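Local coordinates for SIR4-interacting protein SIF2 (Saccharomyces cerevisiae, PDB 1R5M), which acts as a WD40-repeat subunit of the Set3C histone deacetylase corepressor complex and antagonizes telomeric silencing in yeast, at residues Asn67-Ile75 against Lys87-Phe98. Numbering follows the deposited sequence.
Sequences NSVARLARI and KLTIIAELRHPF. With SO4 (sulfate ion), chain B.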
ATOM      1  N   ASN A  67      18.839   7.275  -4.907  1.00 13.09           N
ATOM      2  CA  ASN A  67      20.232   6.840  -4.899  1.00 13.49           C
ATOM      3  C   ASN A  67      20.535   5.577  -4.091  1.00 12.64           C
ATOM      4  O   ASN A  67      21.442   5.567  -3.258  1.00 13.54           O
ATOM      5  CB  ASN A  67      21.140   7.981  -4.426  1.00 14.70           C
ATOM      6  CG  ASN A  67      22.611   7.693  -4.680  1.00 17.02           C
ATOM      7  OD1 ASN A  67      22.974   7.171  -5.733  1.00 19.72           O
ATOM      8  ND2 ASN A  67      23.460   8.042  -3.721  1.00 19.78           N
ATOM      9  N   SER A  68      19.770   4.518  -4.340  1.00 12.33           N
ATOM     10  CA  SER A  68      19.984   3.233  -3.672  1.00 12.29           C
ATOM     11  C   SER A  68      20.070   3.373  -2.154  1.00 12.55           C
ATOM     12  O   SER A  68      20.903   2.739  -1.500  1.00 13.34           O
ATOM     13  CB  SER A  68      21.272   2.598  -4.215  1.00 12.25           C
ATOM     14  OG  SER A  68      21.301   1.193  -4.009  1.00 11.42           O
ATOM     15  N   VAL A  69      19.188   4.192  -1.590  1.00 11.40           N
ATOM     16  CA  VAL A  69      19.190   4.421  -0.156  1.00 11.23           C
ATOM     17  C   VAL A  69      17.817   4.845   0.350  1.00 11.75           C
ATOM     18  O   VAL A  69      17.049   5.495  -0.362  1.00 11.57           O
ATOM     19  CB  VAL A  69      20.227   5.522   0.223  1.00 12.16           C
ATOM     20  CG1 VAL A  69      19.812   6.866  -0.380  1.00 12.86           C
ATOM     21  CG2 VAL A  69      20.356   5.636   1.734  1.00 12.21           C
ATOM     22  N   ALA A  70      17.510   4.441   1.578  1.00 11.33           N
ATOM     23  CA  ALA A  70      16.264   4.808   2.236  1.00 12.16           C
ATOM     24  C   ALA A  70      16.710   5.413   3.558  1.00 11.62           C
ATOM     25  O   ALA A  70      17.851   5.234   3.972  1.00 11.87           O
ATOM     26  CB  ALA A  70      15.394   3.574   2.481  1.00 10.70           C
ATOM     27  N   ARG A  71      15.822   6.143   4.216  1.00 10.59           N
ATOM     28  CA  ARG A  71      16.176   6.745   5.488  1.00 10.93           C
ATOM     29  C   ARG A  71      15.054   6.612   6.500  1.00 11.77           C
ATOM     30  O   ARG A  71      13.877   6.533   6.142  1.00 12.07           O
ATOM     31  CB  ARG A  71      16.523   8.230   5.303  1.00 12.12           C
ATOM     32  CG  ARG A  71      17.925   8.481   4.750  1.00 13.55           C
ATOM     33  CD  ARG A  71      18.236   9.972   4.665  1.00 15.22           C
ATOM     34  NE  ARG A  71      19.671  10.230   4.545  1.00 16.73           N
ATOM     35  CZ  ARG A  71      20.379  10.090   3.426  1.00 17.75           C
ATOM     36  NH1 ARG A  71      19.793   9.696   2.303  1.00 18.80           N
ATOM     37  NH2 ARG A  71      21.682  10.331   3.433  1.00 19.03           N
ATOM     38  N   LEU A  72      15.437   6.550   7.768  1.00 11.72           N
ATOM     39  CA  LEU A  72      14.477   6.493   8.853  1.00 11.34           C
ATOM     40  C   LEU A  72      14.594   7.877   9.474  1.00 12.68           C
ATOM     41  O   LEU A  72      15.699   8.362   9.714  1.00 12.40           O
ATOM     42  CB  LEU A  72      14.856   5.409   9.869  1.00 12.27           C
ATOM     43  CG  LEU A  72      14.829   3.970   9.341  1.00 11.56           C
ATOM     44  CD1 LEU A  72      15.139   3.007  10.479  1.00 12.13           C
ATOM     45  CD2 LEU A  72      13.456   3.661   8.746  1.00 11.31           C
ATOM     46  N   ALA A  73      13.460   8.526   9.703  1.00 12.90           N
ATOM     47  CA  ALA A  73      13.476   9.861  10.275  1.00 14.82           C
ATOM     48  C   ALA A  73      12.415  10.030  11.340  1.00 15.31           C
ATOM     49  O   ALA A  73      11.407   9.325  11.361  1.00 14.17           O
ATOM     50  CB  ALA A  73      13.274  10.899   9.181  1.00 15.66           C
ATOM     51  N   ARG A  74      12.659  10.978  12.233  1.00 16.48           N
ATOM     52  CA  ARG A  74      11.723  11.272  13.293  1.00 17.99           C
ATOM     53  C   ARG A  74      11.257  12.708  13.109  1.00 17.86           C
ATOM     54  O   ARG A  74      12.053  13.599  12.806  1.00 17.13           O
ATOM     55  CB  ARG A  74      12.401  11.091  14.650  1.00 20.98           C
ATOM     56  CG  ARG A  74      11.503  11.315  15.850  1.00 25.96           C
ATOM     57  CD  ARG A  74      12.028  10.512  17.026  1.00 31.28           C
ATOM     58  NE  ARG A  74      13.479  10.611  17.129  1.00 34.71           N
ATOM     59  CZ  ARG A  74      14.259   9.659  17.629  1.00 36.15           C
ATOM     60  NH1 ARG A  74      13.726   8.528  18.074  1.00 37.54           N
ATOM     61  NH2 ARG A  74      15.572   9.834  17.679  1.00 37.18           N
ATOM     62  N   ILE A  75       9.956  12.918  13.257  1.00 17.43           N
ATOM     63  CA  ILE A  75       9.379  14.247  13.127  1.00 20.65           C
ATOM     64  C   ILE A  75       8.667  14.586  14.428  1.00 23.69           C
ATOM     65  O   ILE A  75       7.668  13.958  14.780  1.00 24.47           O
ATOM     66  CB  ILE A  75       8.368  14.310  11.964  1.00 20.73           C
ATOM     67  CG1 ILE A  75       9.102  14.118  10.634  1.00 21.53           C
ATOM     68  CG2 ILE A  75       7.625  15.644  11.988  1.00 20.17           C
ATOM     69  CD1 ILE A  75       8.194  14.081   9.427  1.00 25.03           C
ATOM     70  N   LYS A  87      10.481  19.612  13.839  1.00 28.79           N
ATOM     71  CA  LYS A  87      11.874  19.233  13.663  1.00 26.91           C
ATOM     72  C   LYS A  87      12.030  17.863  13.011  1.00 24.74           C
ATOM     73  O   LYS A  87      11.430  16.882  13.448  1.00 23.74           O
ATOM     74  CB  LYS A  87      12.577  19.239  15.024  1.00 28.60           C
ATOM     75  CG  LYS A  87      14.051  18.875  14.988  1.00 30.98           C
ATOM     76  CD  LYS A  87      14.614  18.803  16.401  1.00 33.44           C
ATOM     77  CE  LYS A  87      16.073  18.380  16.402  1.00 35.08           C
ATOM     78  NZ  LYS A  87      16.588  18.199  17.788  1.00 36.96           N
ATOM     79  N   LEU A  88      12.840  17.815  11.958  1.00 22.37           N
ATOM     80  CA  LEU A  88      13.117  16.582  11.232  1.00 21.27           C
ATOM     81  C   LEU A  88      14.520  16.105  11.593  1.00 20.07           C
ATOM     82  O   LEU A  88      15.497  16.831  11.397  1.00 20.63           O
ATOM     83  CB  LEU A  88      13.043  16.830   9.724  1.00 21.96           C
ATOM     84  CG  LEU A  88      13.521  15.693   8.816  1.00 22.31           C
ATOM     85  CD1 LEU A  88      12.557  14.524   8.901  1.00 20.32           C
ATOM     86  CD2 LEU A  88      13.621  16.196   7.382  1.00 22.58           C
ATOM     87  N   THR A  89      14.616  14.892  12.125  1.00 18.48           N
ATOM     88  CA  THR A  89      15.904  14.325  12.500  1.00 19.27           C
ATOM     89  C   THR A  89      16.072  12.955  11.856  1.00 17.96           C
ATOM     90  O   THR A  89      15.194  12.102  11.969  1.00 19.45           O
ATOM     91  CB  THR A  89      16.024  14.169  14.030  1.00 20.35           C
ATOM     92  OG1 THR A  89      15.896  15.454  14.653  1.00 24.40           O
ATOM     93  CG2 THR A  89      17.372  13.565  14.400  1.00 22.92           C
ATOM     94  N   ILE A  90      17.195  12.749  11.174  1.00 17.35           N
ATOM     95  CA  ILE A  90      17.459  11.468  10.526  1.00 18.08           C
ATOM     96  C   ILE A  90      17.971  10.463  11.552  1.00 18.60           C
ATOM     97  O   ILE A  90      18.977  10.699  12.223  1.00 20.30           O
ATOM     98  CB  ILE A  90      18.502  11.609   9.395  1.00 18.60           C
ATOM     99  CG1 ILE A  90      18.031  12.651   8.378  1.00 20.00           C
ATOM    100  CG2 ILE A  90      18.716  10.263   8.711  1.00 18.84           C
ATOM    101  CD1 ILE A  90      16.695  12.333   7.731  1.00 21.49           C
ATOM    102  N   ILE A  91      17.263   9.345  11.668  1.00 16.83           N
ATOM    103  CA  ILE A  91      17.612   8.286  12.609  1.00 16.91           C
ATOM    104  C   ILE A  91      18.691   7.371  12.044  1.00 16.40           C
ATOM    105  O   ILE A  91      19.597   6.943  12.764  1.00 16.65           O
ATOM    106  CB  ILE A  91      16.368   7.432  12.959  1.00 18.19           C
ATOM    107  CG1 ILE A  91      15.344   8.291  13.705  1.00 19.85           C
ATOM    108  CG2 ILE A  91      16.773   6.227  13.797  1.00 19.87           C
ATOM    109  CD1 ILE A  91      14.015   7.600  13.947  1.00 21.23           C
ATOM    110  N   ALA A  92      18.596   7.072  10.753  1.00 14.90           N
ATOM    111  CA  ALA A  92      19.566   6.195  10.118  1.00 14.77           C
ATOM    112  C   ALA A  92      19.434   6.146   8.606  1.00 14.99           C
ATOM    113  O   ALA A  92      18.385   6.469   8.045  1.00 15.28           O
ATOM    114  CB  ALA A  92      19.426   4.783  10.685  1.00 16.84           C
ATOM    115  N   GLU A  93      20.520   5.742   7.959  1.00 14.03           N
ATOM    116  CA  GLU A  93      20.557   5.587   6.516  1.00 14.16           C
ATOM    117  C   GLU A  93      20.522   4.081   6.261  1.00 13.74           C
ATOM    118  O   GLU A  93      21.274   3.322   6.879  1.00 15.24           O
ATOM    119  CB  GLU A  93      21.845   6.186   5.940  1.00 15.69           C
ATOM    120  CG  GLU A  93      22.012   7.672   6.217  1.00 20.30           C
ATOM    121  CD  GLU A  93      23.299   8.242   5.642  1.00 22.63           C
ATOM    122  OE1 GLU A  93      23.575   9.438   5.879  1.00 25.99           O
ATOM    123  OE2 GLU A  93      24.033   7.502   4.954  1.00 23.42           O
ATOM    124  N   LEU A  94      19.633   3.656   5.370  1.00 12.01           N
ATOM    125  CA  LEU A  94      19.488   2.247   5.020  1.00 11.23           C
ATOM    126  C   LEU A  94      19.948   2.144   3.570  1.00 12.13           C
ATOM    127  O   LEU A  94      19.144   2.220   2.639  1.00 13.01           O
ATOM    128  CB  LEU A  94      18.022   1.826   5.153  1.00 10.43           C
ATOM    129  CG  LEU A  94      17.292   2.287   6.423  1.00 10.77           C
ATOM    130  CD1 LEU A  94      15.872   1.746   6.395  1.00 10.95           C
ATOM    131  CD2 LEU A  94      18.024   1.810   7.680  1.00 10.23           C
ATOM    132  N   ARG A  95      21.250   1.965   3.385  1.00 12.94           N
ATOM    133  CA  ARG A  95      21.824   1.918   2.049  1.00 12.24           C
ATOM    134  C   ARG A  95      22.007   0.529   1.449  1.00 12.31           C
ATOM    135  O   ARG A  95      22.322  -0.432   2.152  1.00 14.59           O
ATOM    136  CB  ARG A  95      23.167   2.658   2.065  1.00 14.79           C
ATOM    137  CG  ARG A  95      23.659   3.129   0.705  1.00 15.83           C
ATOM    138  CD  ARG A  95      24.904   4.002   0.857  1.00 17.94           C
ATOM    139  NE  ARG A  95      24.667   5.178   1.698  1.00 19.17           N
ATOM    140  CZ  ARG A  95      24.144   6.324   1.269  1.00 19.27           C
ATOM    141  NH1 ARG A  95      23.794   6.468  -0.001  1.00 19.03           N
ATOM    142  NH2 ARG A  95      23.973   7.333   2.113  1.00 19.23           N
ATOM    143  N   HIS A  96      21.782   0.437   0.139  1.00 11.44           N
ATOM    144  CA  HIS A  96      21.959  -0.806  -0.608  1.00 10.60           C
ATOM    145  C   HIS A  96      23.142  -0.580  -1.544  1.00 11.70           C
ATOM    146  O   HIS A  96      23.225   0.448  -2.210  1.00 12.77           O
ATOM    147  CB  HIS A  96      20.730  -1.119  -1.469  1.00 10.10           C
ATOM    148  CG  HIS A  96      19.536  -1.586  -0.698  1.00 10.61           C
ATOM    149  ND1 HIS A  96      19.041  -2.867  -0.801  1.00 10.04           N
ATOM    150  CD2 HIS A  96      18.704  -0.927   0.145  1.00 10.92           C
ATOM    151  CE1 HIS A  96      17.951  -2.977  -0.061  1.00 10.56           C
ATOM    152  NE2 HIS A  96      17.724  -1.814   0.521  1.00 11.14           N
ATOM    153  N   PRO A  97      24.083  -1.526  -1.599  1.00 12.55           N
ATOM    154  CA  PRO A  97      25.220  -1.327  -2.502  1.00 13.12           C
ATOM    155  C   PRO A  97      24.750  -1.493  -3.945  1.00 13.90           C
ATOM    156  O   PRO A  97      23.715  -2.108  -4.194  1.00 16.33           O
ATOM    157  CB  PRO A  97      26.184  -2.432  -2.080  1.00 14.72           C
ATOM    158  CG  PRO A  97      25.250  -3.536  -1.668  1.00 16.92           C
ATOM    159  CD  PRO A  97      24.205  -2.793  -0.858  1.00 13.02           C
ATOM    160  N   PHE A  98      25.480  -0.922  -4.897  1.00 12.88           N
ATOM    161  CA  PHE A  98      25.106  -1.103  -6.288  1.00 14.06           C
ATOM    162  C   PHE A  98      25.644  -2.475  -6.666  1.00 14.09           C
ATOM    163  O   PHE A  98      26.679  -2.896  -6.148  1.00 14.09           O
ATOM    164  CB  PHE A  98      25.717  -0.018  -7.175  1.00 16.34           C
ATOM    165  CG  PHE A  98      25.043   1.318  -7.035  1.00 18.63           C
ATOM    166  CD1 PHE A  98      25.403   2.193  -6.018  1.00 21.22           C
ATOM    167  CD2 PHE A  98      24.028   1.689  -7.909  1.00 21.07           C
ATOM    168  CE1 PHE A  98      24.760   3.421  -5.872  1.00 21.34           C
ATOM    169  CE2 PHE A  98      23.379   2.914  -7.770  1.00 22.45           C
ATOM    170  CZ  PHE A  98      23.748   3.780  -6.749  1.00 20.47           C
TER
HETATM  171  S   SO4 B1001      22.841  10.159  -0.258  0.98 25.04           S
HETATM  172  O1  SO4 B1001      23.016   9.023  -1.181  0.93 27.25           O
HETATM  173  O2  SO4 B1001      23.495  11.355  -0.823  0.73 27.55           O
HETATM  174  O3  SO4 B1001      21.402  10.423  -0.068  0.70 27.66           O
HETATM  175  O4  SO4 B1001      23.449   9.843   1.048  0.75 27.30           O
HETATM  176  O   HOH W   1      24.064   4.854  -2.464  1.00 19.48           O
HETATM  177  O   HOH W   2      21.546  11.073   6.516  1.00 23.04           O
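Strand 69-75 pairs antiparallel with strand 87-95, the two axes approaching to 4.3 Å. Ala70 and Leu94 exchange two backbone hydrogen bonds, as do Arg74 and Thr89. Between them lies a classic beta bulge, where Ile91 and Ala92 both face Leu72. Leu72 O takes Ile91 N at 2.7 Å and Ala92 N only weakly at 3.3 Å. Beyond the strands, Ser68 OG donates to His96 O at 2.7 Å, from above the carbonyl plane. Ser68 CB sits over a face of the Phe98 ring.

Arg71, Glu93 and Arg95 form a salt-bridge network beside Val69. Arg71 runs alongside Glu93, and its NH2 meets Glu93 OE1 at 3.2 Å. Arg95 bends at chi3 (-58°), which lays its guanidinium over Val69 CG2. Arg95 NH2 reaches Glu93 OE2 at 2.8 Å. Both arginines and Asn67 ND2 hold a sulfate, probably from the crystallisation liquor. Arg71 NH1 also pairs with Glu65. A methionine in place of Arg71 would probably leave Glu65 without this mate and weaken the grip on Glu93 and the sulfate. On the other face, Leu72 CG packs on Leu94 CD1 at 3.8 Å, and Leu94 also touches Trp135 of the next sheet. The hairpin supplies the third and fourth strands of a four-stranded antiparallel blade, the fourth lying at its outer edge, in the WD40 beta-propeller.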